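PDB 1BF6: phosphotriesterase homology protein from Escherichia coli, which uses two zinc ions to hydrolyse phosphorylated glyceryl acetates and is also active on aromatic acetates and propionates. Local coordinates for residues A[266-269]-A[270-273]; A[66-69]-A[70-74]. All blocks are in the same frame, centred on the assembly; numbering follows the deposited sequence.

Contact 1: A[266-269]-A[270-273]; sequences PQLR and QSGF
Leu-268 and Phe-273, five residues apart, close the end of a helix by a Schellman motif with its usual hydrophobic partner. With CG anti to the backbone N (chi1 -169°), the leucine leans toward the aromatic ring and sets Leu-268 CD1 over the centre of one face, 3.8 Å from the centroid of the Phe-273 ring, in a CH-pi contact; Leu-268 CD2 reaches Phe-273 CD2 at 3.8 Å. The backbone closes the turn: Phe-273 N reaches back to Leu-268 O at 3.3 Å in a nearly straight bond, and Gly-272 N, on a residue of positive phi, bonds to Arg-269 O at 3.0 Å. Ser-271 turns OG between its own N and carbonyl carbon (chi1 66°), which brings the hydroxyl 2.7 Å from Leu-268 O. That oxygen is thus gripped from opposite faces of its carbonyl plane by Ser-271 OG and Phe-273 N. With an alanine in place of Phe-273, Leu-268 CD1 is likely to lose its aromatic face, opening a gap beside the turn. Phe-273 also meets His-226 edge to face, and Ser-271 OG shares that histidine as a second partner. The turn is packed between helix 218-230, through Leu-225 and Ile-222, and helix 275-289, through Met-281.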
ATOM      1  N   PRO A 266      12.782 -16.094  -1.429  1.00  7.63           N
ATOM      2  CA  PRO A 266      13.694 -17.250  -1.369  1.00  6.84           C
ATOM      3  C   PRO A 266      14.332 -17.367   0.027  1.00  7.29           C
ATOM      4  O   PRO A 266      14.436 -18.461   0.565  1.00  7.95           O
ATOM      5  CB  PRO A 266      14.716 -16.927  -2.448  1.00  4.41           C
ATOM      6  CG  PRO A 266      13.861 -16.333  -3.511  1.00  8.90           C
ATOM      7  CD  PRO A 266      12.966 -15.368  -2.698  1.00  5.98           C
ATOM      8  N   GLN A 267      14.684 -16.239   0.651  1.00  7.74           N
ATOM      9  CA  GLN A 267      15.274 -16.260   1.998  1.00  9.73           C
ATOM     10  C   GLN A 267      14.248 -16.722   3.024  1.00  8.90           C
ATOM     11  O   GLN A 267      14.584 -17.406   3.986  1.00  8.79           O
ATOM     12  CB  GLN A 267      15.833 -14.879   2.393  1.00 12.10           C
ATOM     13  CG  GLN A 267      17.017 -14.426   1.540  1.00 17.00           C
ATOM     14  CD  GLN A 267      17.413 -12.960   1.759  1.00 22.44           C
ATOM     15  OE1 GLN A 267      18.545 -12.570   1.463  1.00 26.32           O
ATOM     16  NE2 GLN A 267      16.479 -12.144   2.240  1.00 19.62           N
ATOM     17  N   LEU A 268      12.991 -16.337   2.804  1.00 10.31           N
ATOM     18  CA  LEU A 268      11.892 -16.721   3.681  1.00  9.35           C
ATOM     19  C   LEU A 268      11.693 -18.246   3.583  1.00  7.16           C
ATOM     20  O   LEU A 268      11.574 -18.929   4.597  1.00  7.44           O
ATOM     21  CB  LEU A 268      10.616 -15.983   3.259  1.00 12.12           C
ATOM     22  CG  LEU A 268       9.429 -16.061   4.222  1.00 12.40           C
ATOM     23  CD1 LEU A 268       9.854 -15.572   5.598  1.00 13.50           C
ATOM     24  CD2 LEU A 268       8.271 -15.220   3.681  1.00 12.05           C
ATOM     25  N   ARG A 269      11.660 -18.774   2.365  1.00  7.60           N
ATOM     26  CA  ARG A 269      11.505 -20.216   2.182  1.00  9.33           C
ATOM     27  C   ARG A 269      12.705 -20.958   2.798  1.00 10.48           C
ATOM     28  O   ARG A 269      12.545 -22.000   3.444  1.00 10.64           O
ATOM     29  CB  ARG A 269      11.350 -20.574   0.702  1.00  8.06           C
ATOM     30  CG  ARG A 269       9.994 -20.210   0.098  1.00  8.92           C
ATOM     31  CD  ARG A 269       9.783 -20.861  -1.250  1.00 11.40           C
ATOM     32  NE  ARG A 269      10.822 -20.469  -2.202  1.00 11.10           N
ATOM     33  CZ  ARG A 269      10.632 -19.678  -3.254  1.00 14.34           C
ATOM     34  NH1 ARG A 269       9.424 -19.207  -3.544  1.00  9.94           N
ATOM     35  NH2 ARG A 269      11.661 -19.377  -4.041  1.00 15.27           N
ATOM     36  N   GLN A 270      13.898 -20.384   2.653  1.00 11.78           N
ATOM     37  CA  GLN A 270      15.104 -20.992   3.215  1.00 13.35           C
ATOM     38  C   GLN A 270      15.030 -21.067   4.735  1.00 12.24           C
ATOM     39  O   GLN A 270      15.479 -22.044   5.337  1.00 12.06           O
ATOM     40  CB  GLN A 270      16.361 -20.233   2.759  1.00 14.96           C
ATOM     41  CG  GLN A 270      16.688 -20.437   1.273  1.00 17.08           C
ATOM     42  CD  GLN A 270      17.511 -19.298   0.668  1.00 19.26           C
ATOM     43  OE1 GLN A 270      18.159 -18.515   1.383  1.00 19.68           O
ATOM     44  NE2 GLN A 270      17.475 -19.193  -0.659  1.00 20.17           N
ATOM     45  N   SER A 271      14.411 -20.063   5.355  1.00 10.62           N
ATOM     46  CA  SER A 271      14.273 -20.043   6.805  1.00 10.43           C
ATOM     47  C   SER A 271      13.181 -20.993   7.302  1.00 10.73           C
ATOM     48  O   SER A 271      12.986 -21.125   8.511  1.00 10.58           O
ATOM     49  CB  SER A 271      13.996 -18.619   7.312  1.00 11.26           C
ATOM     50  OG  SER A 271      12.731 -18.151   6.877  1.00 15.39           O
ATOM     51  N   GLY A 272      12.438 -21.608   6.380  1.00 10.81           N
ATOM     52  CA  GLY A 272      11.403 -22.550   6.799  1.00 13.36           C
ATOM     53  C   GLY A 272       9.975 -22.446   6.276  1.00 12.01           C
ATOM     54  O   GLY A 272       9.182 -23.359   6.506  1.00 15.09           O
ATOM     55  N   PHE A 273       9.626 -21.360   5.591  1.00 13.11           N
ATOM     56  CA  PHE A 273       8.266 -21.192   5.070  1.00 10.50           C
ATOM     57  C   PHE A 273       8.002 -22.083   3.865  1.00  9.52           C
ATOM     58  O   PHE A 273       8.807 -22.134   2.935  1.00  8.32           O
ATOM     59  CB  PHE A 273       8.021 -19.740   4.630  1.00 12.29           C
ATOM     60  CG  PHE A 273       7.496 -18.827   5.713  1.00 11.92           C
ATOM     61  CD1 PHE A 273       8.133 -18.725   6.943  1.00 11.79           C
ATOM     62  CD2 PHE A 273       6.392 -18.007   5.460  1.00 13.61           C
ATOM     63  CE1 PHE A 273       7.683 -17.806   7.915  1.00 14.72           C
ATOM     64  CE2 PHE A 273       5.931 -17.090   6.420  1.00 11.13           C
ATOM     65  CZ  PHE A 273       6.579 -16.989   7.649  1.00 10.83           C
TER

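Contact 2: A[66-69]-A[70-74]; sequences LDVM and RETGI
Met-69 and Ile-74 meet where the helix gives way to the next strand, and the methionine can be followed atom by atom. Its CB lies 3.5 Å from Ile-74 O. CG, set anti to the carbonyl carbon, comes closer still, 3.3 Å from the same Ile-74 O, so the base of the side chain runs alongside the carbonyl of the outgoing chain. SD is carried past it, at 3.9 Å from Ile-74 O. There the chain bends (chi3 -91°), and CE swings back along the helix to end 4.0 Å from Leu-66 CD2, one turn earlier. Leu-117 and the start of strand 75-80, at Asn-75 and Val-76, also touch this side chain.

Val-68 O, in the last turn, takes two bonds from one threonine: Thr-72 N at 3.0 Å from Val-68 O, the ordinary helical bond, and Thr-72 OG1 at 2.8 Å from Val-68 O, the hydroxyl standing above the carbonyl plane, 43° out of it. Ile-74 N makes a weak bond to the same hydroxyl, tying the second residue beyond the helix to Thr-72, its last. These two bonds of the hydroxyl itself hold the threonine side chain in its rotation, with OG1 between the backbone N and the carbonyl carbon (chi1 67°). Gly-73, the first residue to leave helical angles, has positive phi and sends its N to Met-69 O at 2.8 Å, a bond that spans four residues. Val-68 CG1 and Ile-74 CG2 make an apolar contact at 4.2 Å.

Ile-74 rests on Val-47 and Val-50 of strand 47-52, while Val-68 packs on Met-39 of helix 32-44. Helix 62-72 is the crossover between parallel strands 47-52 and 75-80, a beta-alpha-beta unit of the TIM-barrel fold.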
ATOM      1  N   LEU A  66      -2.749   3.355 -16.853  1.00 12.35           N
ATOM      2  CA  LEU A  66      -3.541   2.716 -17.905  1.00 12.83           C
ATOM      3  C   LEU A  66      -2.598   2.208 -18.993  1.00 13.31           C
ATOM      4  O   LEU A  66      -2.799   1.121 -19.554  1.00 12.60           O
ATOM      5  CB  LEU A  66      -4.517   3.715 -18.542  1.00 14.04           C
ATOM      6  CG  LEU A  66      -5.797   4.078 -17.776  1.00 15.49           C
ATOM      7  CD1 LEU A  66      -6.505   5.224 -18.495  1.00 12.33           C
ATOM      8  CD2 LEU A  66      -6.708   2.848 -17.669  1.00 14.80           C
ATOM      9  N   ASP A  67      -1.584   3.019 -19.295  1.00 12.93           N
ATOM     10  CA  ASP A  67      -0.594   2.689 -20.314  1.00 13.92           C
ATOM     11  C   ASP A  67       0.265   1.502 -19.896  1.00 12.51           C
ATOM     12  O   ASP A  67       0.524   0.619 -20.714  1.00 14.60           O
ATOM     13  CB  ASP A  67       0.293   3.898 -20.628  1.00 13.19           C
ATOM     14  CG  ASP A  67      -0.455   5.012 -21.347  1.00 15.29           C
ATOM     15  OD1 ASP A  67      -1.593   4.792 -21.813  1.00 15.30           O
ATOM     16  OD2 ASP A  67       0.103   6.120 -21.442  1.00 16.18           O
ATOM     17  N   VAL A  68       0.710   1.489 -18.634  1.00 13.74           N
ATOM     18  CA  VAL A  68       1.526   0.388 -18.120  1.00 12.61           C
ATOM     19  C   VAL A  68       0.745  -0.919 -18.268  1.00 14.06           C
ATOM     20  O   VAL A  68       1.290  -1.909 -18.739  1.00 14.77           O
ATOM     21  CB  VAL A  68       1.939   0.606 -16.637  1.00 12.71           C
ATOM     22  CG1 VAL A  68       2.467  -0.687 -16.032  1.00 13.29           C
ATOM     23  CG2 VAL A  68       3.015   1.676 -16.544  1.00 11.09           C
ATOM     24  N   MET A  69      -0.539  -0.901 -17.902  1.00 12.92           N
ATOM     25  CA  MET A  69      -1.398  -2.085 -18.018  1.00 13.74           C
ATOM     26  C   MET A  69      -1.542  -2.558 -19.467  1.00 14.28           C
ATOM     27  O   MET A  69      -1.512  -3.758 -19.757  1.00 15.18           O
ATOM     28  CB  MET A  69      -2.796  -1.799 -17.456  1.00 11.83           C
ATOM     29  CG  MET A  69      -2.866  -1.634 -15.952  1.00 13.02           C
ATOM     30  SD  MET A  69      -4.587  -1.802 -15.338  1.00 15.15           S
ATOM     31  CE  MET A  69      -5.116  -0.092 -15.390  1.00 13.06           C
ATOM     32  N   ARG A  70      -1.746  -1.606 -20.366  1.00 14.53           N
ATOM     33  CA  ARG A  70      -1.903  -1.878 -21.788  1.00 17.47           C
ATOM     34  C   ARG A  70      -0.642  -2.556 -22.355  1.00 17.06           C
ATOM     35  O   ARG A  70      -0.718  -3.566 -23.057  1.00 17.80           O
ATOM     36  CB  ARG A  70      -2.166  -0.552 -22.504  1.00 19.53           C
ATOM     37  CG  ARG A  70      -2.197  -0.603 -24.010  1.00 25.62           C
ATOM     38  CD  ARG A  70      -3.607  -0.737 -24.536  1.00 31.92           C
ATOM     39  NE  ARG A  70      -3.647  -0.515 -25.980  1.00 36.67           N
ATOM     40  CZ  ARG A  70      -4.622  -0.938 -26.782  1.00 40.13           C
ATOM     41  NH1 ARG A  70      -5.660  -1.612 -26.290  1.00 41.10           N
ATOM     42  NH2 ARG A  70      -4.543  -0.716 -28.092  1.00 40.02           N
ATOM     43  N   GLU A  71       0.512  -2.026 -21.978  1.00 16.36           N
ATOM     44  CA  GLU A  71       1.805  -2.519 -22.441  1.00 16.86           C
ATOM     45  C   GLU A  71       2.217  -3.885 -21.901  1.00 16.39           C
ATOM     46  O   GLU A  71       2.608  -4.758 -22.665  1.00 18.65           O
ATOM     47  CB  GLU A  71       2.880  -1.481 -22.083  1.00 18.62           C
ATOM     48  CG  GLU A  71       4.332  -1.868 -22.399  1.00 21.16           C
ATOM     49  CD  GLU A  71       4.597  -2.070 -23.883  1.00 23.73           C
ATOM     50  OE1 GLU A  71       4.094  -1.265 -24.699  1.00 22.22           O
ATOM     51  OE2 GLU A  71       5.314  -3.039 -24.229  1.00 24.87           O
ATOM     52  N   THR A  72       2.088  -4.070 -20.591  1.00 15.65           N
ATOM     53  CA  THR A  72       2.517  -5.294 -19.912  1.00 13.84           C
ATOM     54  C   THR A  72       1.453  -6.342 -19.548  1.00 15.21           C
ATOM     55  O   THR A  72       1.788  -7.500 -19.283  1.00 14.74           O
ATOM     56  CB  THR A  72       3.264  -4.927 -18.624  1.00 14.11           C
ATOM     57  OG1 THR A  72       2.350  -4.327 -17.693  1.00 14.43           O
ATOM     58  CG2 THR A  72       4.365  -3.923 -18.918  1.00 11.89           C
ATOM     59  N   GLY A  73       0.184  -5.943 -19.495  1.00 12.95           N
ATOM     60  CA  GLY A  73      -0.855  -6.891 -19.135  1.00 11.86           C
ATOM     61  C   GLY A  73      -1.030  -7.036 -17.632  1.00 13.06           C
ATOM     62  O   GLY A  73      -1.891  -7.787 -17.167  1.00 11.73           O
ATOM     63  N   ILE A  74      -0.206  -6.341 -16.852  1.00 11.82           N
ATOM     64  CA  ILE A  74      -0.350  -6.428 -15.411  1.00 11.89           C
ATOM     65  C   ILE A  74      -1.606  -5.627 -15.028  1.00 11.85           C
ATOM     66  O   ILE A  74      -2.068  -4.785 -15.801  1.00  9.65           O
ATOM     67  CB  ILE A  74       0.901  -5.907 -14.664  1.00 12.35           C
ATOM     68  CG1 ILE A  74       0.953  -6.533 -13.264  1.00 12.39           C
ATOM     69  CG2 ILE A  74       0.923  -4.370 -14.643  1.00 13.23           C
ATOM     70  CD1 ILE A  74       2.251  -6.353 -12.541  1.00 14.16           C
TER

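Contacts 1 and 2 are two solutions to one problem, ending a helix with a glycine of positive phi: contact 1 brings the chain back by a bond to the residue after the glycine, whereas in contact 2 that residue turns instead to a threonine hydroxyl. They do not touch; their centres are 31 Å apart and their nearest atoms about 17 Å. Neither contact forms a ligand site. In contact 2 the side chain of Val-68 is about 11 Å from that of the zinc ligand His-13. In contact 1 the side chain of Arg-269 is about 7 Å from that of Asp-279 and about 10 Å from that of Arg-283, both of which bind beta-D-glucose.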